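Local coordinates for programmed cell death 6-interacting protein (Homo sapiens, PDB 5WA1), which acts in multivesicular-body sorting, membrane repair and cytokinesis; this part is its Bro1 domain, which binds the ESCRT-III subunit CHMP4C, at residues I233-A238 and D351-A356; H270-A275 and V316-F321; E293-L298 and A330-D335; H300-I305 and K324-L329. All coordinates share one frame; numbering follows the deposited sequence.

Interaction 1 (I233-A238 and D351-A356)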
# COMPACT_ATOMS: atom_id res chain seq x y z
N ILE A 233 -13.96 20.07 -2.46
CA ILE A 233 -13.27 19.07 -1.64
C ILE A 233 -12.70 17.96 -2.52
O ILE A 233 -11.57 17.51 -2.32
CB ILE A 233 -14.24 18.52 -0.58
CG1 ILE A 233 -14.56 19.61 0.44
CG2 ILE A 233 -13.68 17.26 0.07
CD1 ILE A 233 -13.33 20.26 1.03
N ILE A 234 -13.49 17.50 -3.49
CA ILE A 234 -13.02 16.46 -4.39
C ILE A 234 -11.75 16.90 -5.12
O ILE A 234 -10.83 16.10 -5.32
CB ILE A 234 -14.14 16.07 -5.36
CG1 ILE A 234 -15.29 15.41 -4.58
CG2 ILE A 234 -13.63 15.12 -6.43
CD1 ILE A 234 -16.50 15.08 -5.43
N ALA A 235 -11.67 18.18 -5.47
CA ALA A 235 -10.49 18.67 -6.18
C ALA A 235 -9.25 18.63 -5.29
O ALA A 235 -8.17 18.25 -5.74
CB ALA A 235 -10.74 20.10 -6.70
N LYS A 236 -9.40 19.01 -4.02
CA LYS A 236 -8.27 18.96 -3.09
C LYS A 236 -7.84 17.52 -2.76
O LYS A 236 -6.65 17.27 -2.55
CB LYS A 236 -8.63 19.71 -1.81
CG LYS A 236 -8.81 21.20 -2.01
CD LYS A 236 -9.15 21.91 -0.71
CE LYS A 236 -9.39 23.39 -0.94
NZ LYS A 236 -9.83 24.08 0.29
N LEU A 237 -8.78 16.58 -2.71
CA LEU A 237 -8.40 15.18 -2.51
C LEU A 237 -7.65 14.63 -3.73
O LEU A 237 -6.64 13.94 -3.59
CB LEU A 237 -9.63 14.33 -2.23
CG LEU A 237 -10.42 14.63 -0.95
CD1 LEU A 237 -11.71 13.84 -0.93
CD2 LEU A 237 -9.60 14.27 0.27
N ALA A 238 -8.15 14.94 -4.93
CA ALA A 238 -7.46 14.53 -6.15
C ALA A 238 -6.09 15.16 -6.25
O ALA A 238 -5.12 14.50 -6.64
CB ALA A 238 -8.31 14.89 -7.38
N ASP A 351 -5.08 30.48 -9.55
CA ASP A 351 -4.61 30.15 -8.21
C ASP A 351 -4.46 28.64 -8.08
O ASP A 351 -5.18 27.88 -8.74
CB ASP A 351 -5.57 30.70 -7.16
CG ASP A 351 -5.64 32.22 -7.18
OD1 ASP A 351 -4.80 32.87 -6.51
OD2 ASP A 351 -6.53 32.77 -7.87
N PRO A 352 -3.50 28.18 -7.29
CA PRO A 352 -3.31 26.73 -7.15
C PRO A 352 -4.48 26.08 -6.45
O PRO A 352 -5.11 26.67 -5.57
CB PRO A 352 -2.03 26.62 -6.31
CG PRO A 352 -1.95 27.92 -5.57
CD PRO A 352 -2.51 28.95 -6.52
N ILE A 353 -4.79 24.85 -6.87
CA ILE A 353 -5.76 24.04 -6.13
C ILE A 353 -5.11 23.59 -4.83
O ILE A 353 -3.93 23.22 -4.80
CB ILE A 353 -6.22 22.85 -6.98
CG1 ILE A 353 -6.85 23.35 -8.29
CG2 ILE A 353 -7.20 21.97 -6.20
CD1 ILE A 353 -7.08 22.25 -9.33
N GLY A 354 -5.86 23.65 -3.74
CA GLY A 354 -5.36 23.21 -2.46
C GLY A 354 -5.18 21.70 -2.42
O GLY A 354 -5.39 20.98 -3.40
N LYS A 355 -4.79 21.21 -1.24
CA LYS A 355 -4.53 19.79 -1.03
C LYS A 355 -5.13 19.36 0.30
O LYS A 355 -4.99 20.07 1.30
CB LYS A 355 -3.02 19.49 -1.05
CG LYS A 355 -2.45 19.48 -2.46
CD LYS A 355 -0.95 19.66 -2.49
CE LYS A 355 -0.51 19.91 -3.92
NZ LYS A 355 0.93 20.28 -4.00
N ALA A 356 -5.80 18.21 0.31
CA ALA A 356 -6.33 17.64 1.54
C ALA A 356 -5.93 16.17 1.64
O ALA A 356 -6.32 15.36 0.79
CB ALA A 356 -7.86 17.77 1.59
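The carbonyl O of Lys236 is gripped from the extended segment 351-356 by the backbone N of Ala356, at 3.1 Å. The N-H points nearly straight at the oxygen, with 160° at the hydrogen. It arrives from above the carbonyl plane, about 65° out of it. Next to this bond the CA-H of Lys236 makes a weak, secondary contact with Gly354 O, 3.5 Å from Lys236 CA. The hydrogen bond to Gly354 O comes from Asn239 ND2, farther along the same helix. Two consecutive loop peptides thus lie against one residue of the helix.

The side chain of Lys236 runs alongside the loop. Its CG sits 3.7 Å from Gly354 C, and beyond CG the chain is extended and leads the amine away. Gly354 passes close by the aliphatic part of this chain.

Apolar contacts flank the polar pair. The CG2 branch of Ile353, which stands anti to the backbone N and beside the carbonyl carbon, meets Ala235 CB at 4.0 Å. Ala356 CB packs on Lys236 CB, also at 4.0 Å, and on Leu237 CD2 at 4.1 Å. The bound peptide packs apolar side chains on Leu237 and Ala356, and on Ile233, so this corner forms part of the CHMP4C-binding surface of the Bro1 domain.

Asp243, farther along helix 231-252, forms a salt bridge with Lys355 NZ. The loop that follows helix 319-340 packs on helix 231-252. Gln217 of helix 202-226 bonds to Ala356 O, and Gln281 of helix 262-287 touches Ile353.

Interaction 2 (H270-A275 and V316-F321)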
# COMPACT_ATOMS: atom_id res chain seq x y z
N HIS A 270 -0.69 9.89 -11.71
CA HIS A 270 -0.31 11.27 -11.42
C HIS A 270 -1.05 12.25 -12.33
O HIS A 270 -1.67 13.22 -11.86
CB HIS A 270 1.21 11.41 -11.56
CG HIS A 270 1.72 12.81 -11.44
ND1 HIS A 270 1.59 13.56 -10.29
CD2 HIS A 270 2.39 13.59 -12.32
CE1 HIS A 270 2.16 14.74 -10.47
NE2 HIS A 270 2.65 14.79 -11.70
N CYS A 271 -1.06 11.98 -13.63
CA CYS A 271 -1.74 12.87 -14.57
C CYS A 271 -3.26 12.75 -14.47
O CYS A 271 -3.97 13.76 -14.63
CB CYS A 271 -1.27 12.59 -16.00
SG CYS A 271 0.47 12.93 -16.28
N ILE A 272 -3.79 11.54 -14.26
CA ILE A 272 -5.23 11.39 -14.12
C ILE A 272 -5.73 12.13 -12.90
O ILE A 272 -6.80 12.75 -12.91
CB ILE A 272 -5.64 9.90 -14.07
CG1 ILE A 272 -5.46 9.25 -15.44
CG2 ILE A 272 -7.10 9.75 -13.59
CD1 ILE A 272 -5.41 7.71 -15.37
N MET A 273 -4.96 12.10 -11.83
CA MET A 273 -5.39 12.78 -10.65
C MET A 273 -5.32 14.29 -10.84
O MET A 273 -6.19 14.97 -10.41
CB MET A 273 -4.65 12.30 -9.42
CG MET A 273 -4.99 10.90 -8.97
SD MET A 273 -6.73 10.50 -8.77
CE MET A 273 -7.13 11.38 -7.32
N GLN A 274 -4.28 14.80 -11.47
CA GLN A 274 -4.23 16.23 -11.75
C GLN A 274 -5.43 16.65 -12.61
O GLN A 274 -6.03 17.70 -12.36
CB GLN A 274 -2.92 16.61 -12.44
CG GLN A 274 -1.70 16.55 -11.53
CD GLN A 274 -0.49 17.28 -12.10
OE1 GLN A 274 -0.37 17.46 -13.31
NE2 GLN A 274 0.40 17.73 -11.22
N ALA A 275 -5.78 15.84 -13.60
CA ALA A 275 -6.95 16.13 -14.44
C ALA A 275 -8.25 16.09 -13.63
O ALA A 275 -9.15 16.91 -13.86
CB ALA A 275 -7.00 15.14 -15.60
N VAL A 316 -4.20 2.20 -18.76
CA VAL A 316 -5.41 2.84 -18.24
C VAL A 316 -6.38 3.09 -19.38
O VAL A 316 -6.00 3.17 -20.55
CB VAL A 316 -5.11 4.17 -17.52
CG1 VAL A 316 -4.53 3.92 -16.14
CG2 VAL A 316 -4.16 5.01 -18.36
N ASN A 317 -7.66 3.22 -19.02
CA ASN A 317 -8.74 3.49 -19.95
C ASN A 317 -9.40 4.80 -19.53
O ASN A 317 -10.13 4.84 -18.54
CB ASN A 317 -9.75 2.34 -19.97
CG ASN A 317 -11.00 2.67 -20.77
OD1 ASN A 317 -10.96 3.47 -21.71
ND2 ASN A 317 -12.11 2.04 -20.41
N VAL A 318 -9.14 5.87 -20.28
CA VAL A 318 -9.62 7.19 -19.92
C VAL A 318 -10.67 7.71 -20.91
O VAL A 318 -10.95 8.90 -20.93
CB VAL A 318 -8.46 8.19 -19.77
CG1 VAL A 318 -7.52 7.79 -18.62
CG2 VAL A 318 -7.69 8.30 -21.09
N LYS A 319 -11.25 6.83 -21.73
CA LYS A 319 -12.12 7.30 -22.81
C LYS A 319 -13.35 8.02 -22.26
O LYS A 319 -13.71 9.09 -22.76
CB LYS A 319 -12.56 6.14 -23.71
CG LYS A 319 -13.60 6.56 -24.75
CD LYS A 319 -14.17 5.38 -25.51
CE LYS A 319 -15.37 5.79 -26.35
NZ LYS A 319 -15.04 6.89 -27.30
N ASP A 320 -14.00 7.45 -21.25
CA ASP A 320 -15.21 8.05 -20.71
C ASP A 320 -14.92 9.40 -20.06
O ASP A 320 -15.66 10.37 -20.27
CB ASP A 320 -15.86 7.10 -19.70
CG ASP A 320 -16.51 5.89 -20.36
OD1 ASP A 320 -16.27 5.67 -21.57
OD2 ASP A 320 -17.26 5.17 -19.68
N PHE A 321 -13.84 9.48 -19.28
CA PHE A 321 -13.42 10.75 -18.70
C PHE A 321 -13.07 11.76 -19.78
O PHE A 321 -13.42 12.95 -19.67
CB PHE A 321 -12.22 10.50 -17.79
CG PHE A 321 -11.86 11.66 -16.90
CD1 PHE A 321 -12.81 12.60 -16.53
CD2 PHE A 321 -10.56 11.80 -16.44
CE1 PHE A 321 -12.46 13.67 -15.72
CE2 PHE A 321 -10.21 12.86 -15.62
CZ PHE A 321 -11.16 13.80 -15.26
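The start of helix 319-340, with the turn that leads into it, packs here on helix 262-287 of the Bro1 domain. Ile272 CD1 carries one half of the contact. It lies 4.0 Å from Val316 CG1, and these two side chains reach toward each other tip to tip. The same methyl is 3.9 Å from Val318 CG1, but the Val318 side chain crosses that of Ile272 at a slant, and Ile272 CG1 also comes near it.

Val318 holds the N-cap position of helix 319-340. Its side chain points toward helix 262-287 just before the first turn. Asn317, the residue before it, points away, and its OD1 accepts a weak bond from Lys319 N at 3.4 Å. Val316, Val318 and Phe321 are the residues of this start that face helix 262-287 in this all-helical part of the domain.

One turn on, Phe321 makes the other half of the contact. Its CG stands anti to the backbone N (chi1 -168°), which carries the ring across to Ala275. Ring atom CE2 is 3.9 Å from Ala275 CB, and CZ is 4.0 Å from Ala275 O. The methyl meets the ring obliquely. Ile305 of helix 291-311 touches both Ala275 and Phe321, and Val308 of that helix touches Val316.

Interaction 3 (E293-L298 and A330-D335)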
# COMPACT_ATOMS: atom_id res chain seq x y z
N GLU A 293 -12.22 30.99 -16.36
CA GLU A 293 -11.45 30.05 -15.55
C GLU A 293 -11.91 28.62 -15.78
O GLU A 293 -11.08 27.70 -15.85
CB GLU A 293 -11.54 30.41 -14.07
CG GLU A 293 -10.92 29.32 -13.19
CD GLU A 293 -10.94 29.63 -11.70
OE1 GLU A 293 -11.27 30.78 -11.32
OE2 GLU A 293 -10.63 28.71 -10.90
N GLU A 294 -13.22 28.40 -15.90
CA GLU A 294 -13.71 27.05 -16.16
C GLU A 294 -13.09 26.47 -17.42
O GLU A 294 -12.66 25.31 -17.43
CB GLU A 294 -15.24 27.03 -16.28
CG GLU A 294 -15.75 25.60 -16.51
CD GLU A 294 -17.15 25.50 -17.13
OE1 GLU A 294 -17.75 26.54 -17.49
OE2 GLU A 294 -17.63 24.34 -17.26
N ILE A 295 -13.03 27.28 -18.49
CA ILE A 295 -12.47 26.83 -19.76
C ILE A 295 -10.99 26.52 -19.61
O ILE A 295 -10.49 25.51 -20.14
CB ILE A 295 -12.72 27.89 -20.85
CG1 ILE A 295 -14.19 27.89 -21.26
CG2 ILE A 295 -11.83 27.62 -22.07
CD1 ILE A 295 -14.61 29.14 -22.05
N ALA A 296 -10.25 27.40 -18.93
CA ALA A 296 -8.81 27.18 -18.75
C ALA A 296 -8.53 25.88 -18.02
O ALA A 296 -7.59 25.15 -18.36
CB ALA A 296 -8.19 28.35 -17.99
N ARG A 297 -9.34 25.57 -17.01
CA ARG A 297 -9.10 24.36 -16.23
C ARG A 297 -9.52 23.11 -17.00
O ARG A 297 -8.82 22.10 -16.97
CB ARG A 297 -9.82 24.47 -14.88
CG ARG A 297 -9.22 25.57 -13.99
CD ARG A 297 -9.66 25.39 -12.56
NE ARG A 297 -9.19 26.44 -11.66
CZ ARG A 297 -7.98 26.47 -11.09
NH1 ARG A 297 -7.09 25.52 -11.34
NH2 ARG A 297 -7.66 27.47 -10.28
N LEU A 298 -10.62 23.19 -17.76
CA LEU A 298 -11.01 22.07 -18.61
C LEU A 298 -9.98 21.83 -19.71
O LEU A 298 -9.73 20.69 -20.10
CB LEU A 298 -12.39 22.32 -19.23
CG LEU A 298 -13.63 22.24 -18.32
CD1 LEU A 298 -14.90 22.80 -19.01
CD2 LEU A 298 -13.87 20.81 -17.85
N ALA A 330 -16.47 21.87 -24.84
CA ALA A 330 -17.16 22.35 -26.03
C ALA A 330 -18.34 23.25 -25.66
O ALA A 330 -18.53 24.32 -26.25
CB ALA A 330 -17.64 21.18 -26.89
N ALA A 331 -19.16 22.82 -24.69
CA ALA A 331 -20.31 23.64 -24.31
C ALA A 331 -19.85 24.95 -23.67
O ALA A 331 -20.40 26.02 -23.98
CB ALA A 331 -21.23 22.87 -23.37
N ALA A 332 -18.83 24.89 -22.82
CA ALA A 332 -18.30 26.09 -22.19
C ALA A 332 -17.81 27.09 -23.23
O ALA A 332 -18.16 28.28 -23.18
CB ALA A 332 -17.16 25.73 -21.24
N LYS A 333 -16.99 26.64 -24.19
CA LYS A 333 -16.46 27.54 -25.22
C LYS A 333 -17.57 28.13 -26.07
O LYS A 333 -17.54 29.32 -26.41
CB LYS A 333 -15.47 26.80 -26.12
CG LYS A 333 -14.11 26.55 -25.51
CD LYS A 333 -13.27 25.73 -26.47
CE LYS A 333 -11.83 25.65 -26.01
NZ LYS A 333 -11.02 24.67 -26.80
N LYS A 334 -18.54 27.30 -26.46
CA LYS A 334 -19.64 27.78 -27.29
C LYS A 334 -20.37 28.93 -26.61
O LYS A 334 -20.61 29.98 -27.22
CB LYS A 334 -20.60 26.63 -27.60
CG LYS A 334 -21.68 26.99 -28.62
CD LYS A 334 -22.60 25.82 -28.90
CE LYS A 334 -23.89 25.90 -28.08
NZ LYS A 334 -24.86 26.90 -28.63
N ASP A 335 -20.73 28.76 -25.33
CA ASP A 335 -21.45 29.82 -24.64
C ASP A 335 -20.55 31.01 -24.31
O ASP A 335 -21.02 32.14 -24.28
CB ASP A 335 -22.09 29.27 -23.36
CG ASP A 335 -23.37 28.50 -23.62
OD1 ASP A 335 -23.92 28.62 -24.74
OD2 ASP A 335 -23.84 27.79 -22.71
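Ile295 leaves helix 293-298 with its CB directed at helix 330-335, where Ala332 and Lys333 receive it. From CB the longer branch continues to CG1, which sits 3.7 Å from Ala332 CB. CG1 stands anti to the carbonyl carbon, beside the backbone N (chi1 -73°). The tip, CD1, passes the methyl and comes to the backbone beyond: it is 3.8 Å from Ala332 O and 4.0 Å from Lys333 CA. The short branch, CG2, turns to the flank and lies 4.3 Å from Lys333 CG. One isoleucine thus covers the alanine and the root of the lysine.

The two segments belong to consecutive helices of the Bro1 domain, 291-311 and 319-340, which form a helical hairpin. They run roughly antiparallel, with 145° between their directions, and their axes approach to 9.6 Å. Ala332 lies opposite Ile295, and its small methyl leaves room for the larger side chains to reach it.

Glu294 OE1 is 3.9 Å from Ala332 CB, so the aliphatic methyl lies against a carboxylate. That same oxygen forms a salt bridge with Lys286, which probably compensates its charge in this buried setting. Leu298 CD1 touches the methyl at a longer range.

Arg297 and Glu293 take no part in the contact with helix 330-335. Glu293 OE2 lies in the guanidinium plane and takes a nearly straight bond from Arg297 NE at 2.8 Å. Glu278 of helix 262-287 forms a salt bridge with Arg297 NH1.

Interaction 4 (H300-I305 and K324-L329)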
# COMPACT_ATOMS: atom_id res chain seq x y z
N HIS A 300 -6.80 22.34 -19.44
CA HIS A 300 -5.68 21.67 -18.80
C HIS A 300 -5.99 20.20 -18.53
O HIS A 300 -5.14 19.33 -18.77
CB HIS A 300 -5.33 22.40 -17.50
CG HIS A 300 -4.05 21.92 -16.88
ND1 HIS A 300 -3.84 21.93 -15.52
CD2 HIS A 300 -2.91 21.45 -17.44
CE1 HIS A 300 -2.63 21.46 -15.26
NE2 HIS A 300 -2.05 21.15 -16.40
N ALA A 301 -7.20 19.91 -18.06
CA ALA A 301 -7.62 18.52 -17.85
C ALA A 301 -7.63 17.74 -19.16
O ALA A 301 -7.21 16.58 -19.20
CB ALA A 301 -9.00 18.48 -17.19
N ALA A 302 -8.11 18.36 -20.24
CA ALA A 302 -8.12 17.70 -21.54
C ALA A 302 -6.71 17.40 -22.01
O ALA A 302 -6.44 16.33 -22.57
CB ALA A 302 -8.85 18.57 -22.57
N GLU A 303 -5.80 18.34 -21.80
CA GLU A 303 -4.41 18.15 -22.20
C GLU A 303 -3.77 17.00 -21.43
O GLU A 303 -3.09 16.14 -22.02
CB GLU A 303 -3.64 19.45 -21.96
CG GLU A 303 -2.26 19.53 -22.56
CD GLU A 303 -1.72 20.95 -22.52
OE1 GLU A 303 -2.40 21.82 -21.94
OE2 GLU A 303 -0.62 21.19 -23.07
N LEU A 304 -3.99 16.97 -20.11
CA LEU A 304 -3.46 15.89 -19.28
C LEU A 304 -4.01 14.53 -19.70
O LEU A 304 -3.27 13.55 -19.78
CB LEU A 304 -3.79 16.16 -17.81
CG LEU A 304 -3.02 17.31 -17.15
CD1 LEU A 304 -3.70 17.77 -15.85
CD2 LEU A 304 -1.57 16.87 -16.89
N ILE A 305 -5.32 14.46 -19.97
CA ILE A 305 -5.94 13.20 -20.33
C ILE A 305 -5.54 12.76 -21.73
O ILE A 305 -5.36 11.55 -21.98
CB ILE A 305 -7.47 13.31 -20.17
CG1 ILE A 305 -7.83 13.25 -18.68
CG2 ILE A 305 -8.21 12.21 -20.91
CD1 ILE A 305 -7.25 12.03 -17.97
N LYS A 324 -16.25 13.18 -21.24
CA LYS A 324 -16.89 14.08 -20.29
C LYS A 324 -16.23 15.45 -20.31
O LYS A 324 -16.91 16.48 -20.35
CB LYS A 324 -16.85 13.46 -18.89
CG LYS A 324 -17.57 14.27 -17.83
CD LYS A 324 -17.70 13.48 -16.53
CE LYS A 324 -16.36 13.16 -15.91
NZ LYS A 324 -16.49 12.31 -14.69
N ILE A 325 -14.90 15.47 -20.30
CA ILE A 325 -14.16 16.73 -20.33
C ILE A 325 -14.45 17.49 -21.61
O ILE A 325 -14.75 18.70 -21.59
CB ILE A 325 -12.65 16.46 -20.18
CG1 ILE A 325 -12.32 15.91 -18.80
CG2 ILE A 325 -11.83 17.73 -20.47
CD1 ILE A 325 -10.90 15.33 -18.72
N ASN A 326 -14.38 16.81 -22.74
CA ASN A 326 -14.50 17.51 -24.01
C ASN A 326 -15.95 17.91 -24.30
O ASN A 326 -16.18 18.92 -24.96
CB ASN A 326 -13.90 16.65 -25.12
CG ASN A 326 -12.38 16.60 -25.04
OD1 ASN A 326 -11.70 17.58 -25.36
ND2 ASN A 326 -11.84 15.48 -24.57
N ARG A 327 -16.93 17.16 -23.79
CA ARG A 327 -18.30 17.64 -23.86
C ARG A 327 -18.48 18.92 -23.05
O ARG A 327 -19.14 19.86 -23.50
CB ARG A 327 -19.28 16.56 -23.39
CG ARG A 327 -19.70 15.60 -24.49
CD ARG A 327 -20.78 14.64 -24.02
NE ARG A 327 -20.25 13.55 -23.20
CZ ARG A 327 -20.33 13.51 -21.87
NH1 ARG A 327 -20.92 14.49 -21.20
NH2 ARG A 327 -19.82 12.47 -21.21
N ALA A 328 -17.89 18.97 -21.84
CA ALA A 328 -18.03 20.16 -21.02
C ALA A 328 -17.27 21.34 -21.62
O ALA A 328 -17.75 22.47 -21.60
CB ALA A 328 -17.53 19.88 -19.60
N LEU A 329 -16.09 21.07 -22.18
CA LEU A 329 -15.26 22.14 -22.73
C LEU A 329 -15.88 22.72 -24.00
O LEU A 329 -15.86 23.94 -24.21
CB LEU A 329 -13.85 21.61 -22.98
CG LEU A 329 -12.81 22.53 -23.64
CD1 LEU A 329 -12.58 23.80 -22.83
CD2 LEU A 329 -11.48 21.78 -23.88
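With Ile325 CG1 placed anti to its carbonyl carbon (chi1 -67°) and CD1 extended beyond it, the two branches of Ile325 are spread over helix 300-305. The CD1 branch meets Ile305 CG1 at 3.7 Å. It also lies 4.0 Å from Ala301 CB. In Ile305 the chain is folded at its second torsion (chi2 -53°), and the two isoleucine side chains meet crosswise.

The other branch, Ile325 CG2, rests 3.7 Å from Ala302 CB. Both alanines are small enough to let Ile325 sit close to the helix backbone, and CD1 lies 3.9 Å from Ala301 O. Leu329, one turn on, touches Ala302 CB more loosely through its CD2. At the outer side, Asn326 OD1 lies 4.1 Å from the same methyl. The amide of Asn326 is held by its own helix, since ND2 bonds to Ser322 O.

Ala275 of helix 262-287 touches Ile305 as well. The segments run roughly antiparallel at 150°, with axes 9.6 Å apart. The contact lies between the two arms of an antiparallel alpha hairpin, helices 291-311 and 319-340 of the Bro1 domain.

In the fold
Interactions 3 and 4 are successive layers of one hairpin, with centres about 9 Å apart. Leu298 of the first packs on Leu329 of the second. Interaction 2 packs the turn end of that hairpin against helix 262-287. Its centre is about 10 Å from that of interaction 4, and Ile305 CD1 meets Phe321 CD2 at 3.7 Å. Interaction 1 lies on helix 231-252, which precedes helix 262-287 in the chain; its centre and that of interaction 2 are about 16 Å apart. Met273 CE bridges them, 3.4 Å from Ala238 CA. A probable hydrogen bond from Arg297 NH2 to Asp351 O, 3.0 Å, ties interaction 3 to interaction 1. Among the four contacts, interaction 1 borders the bound CHMP4C peptide.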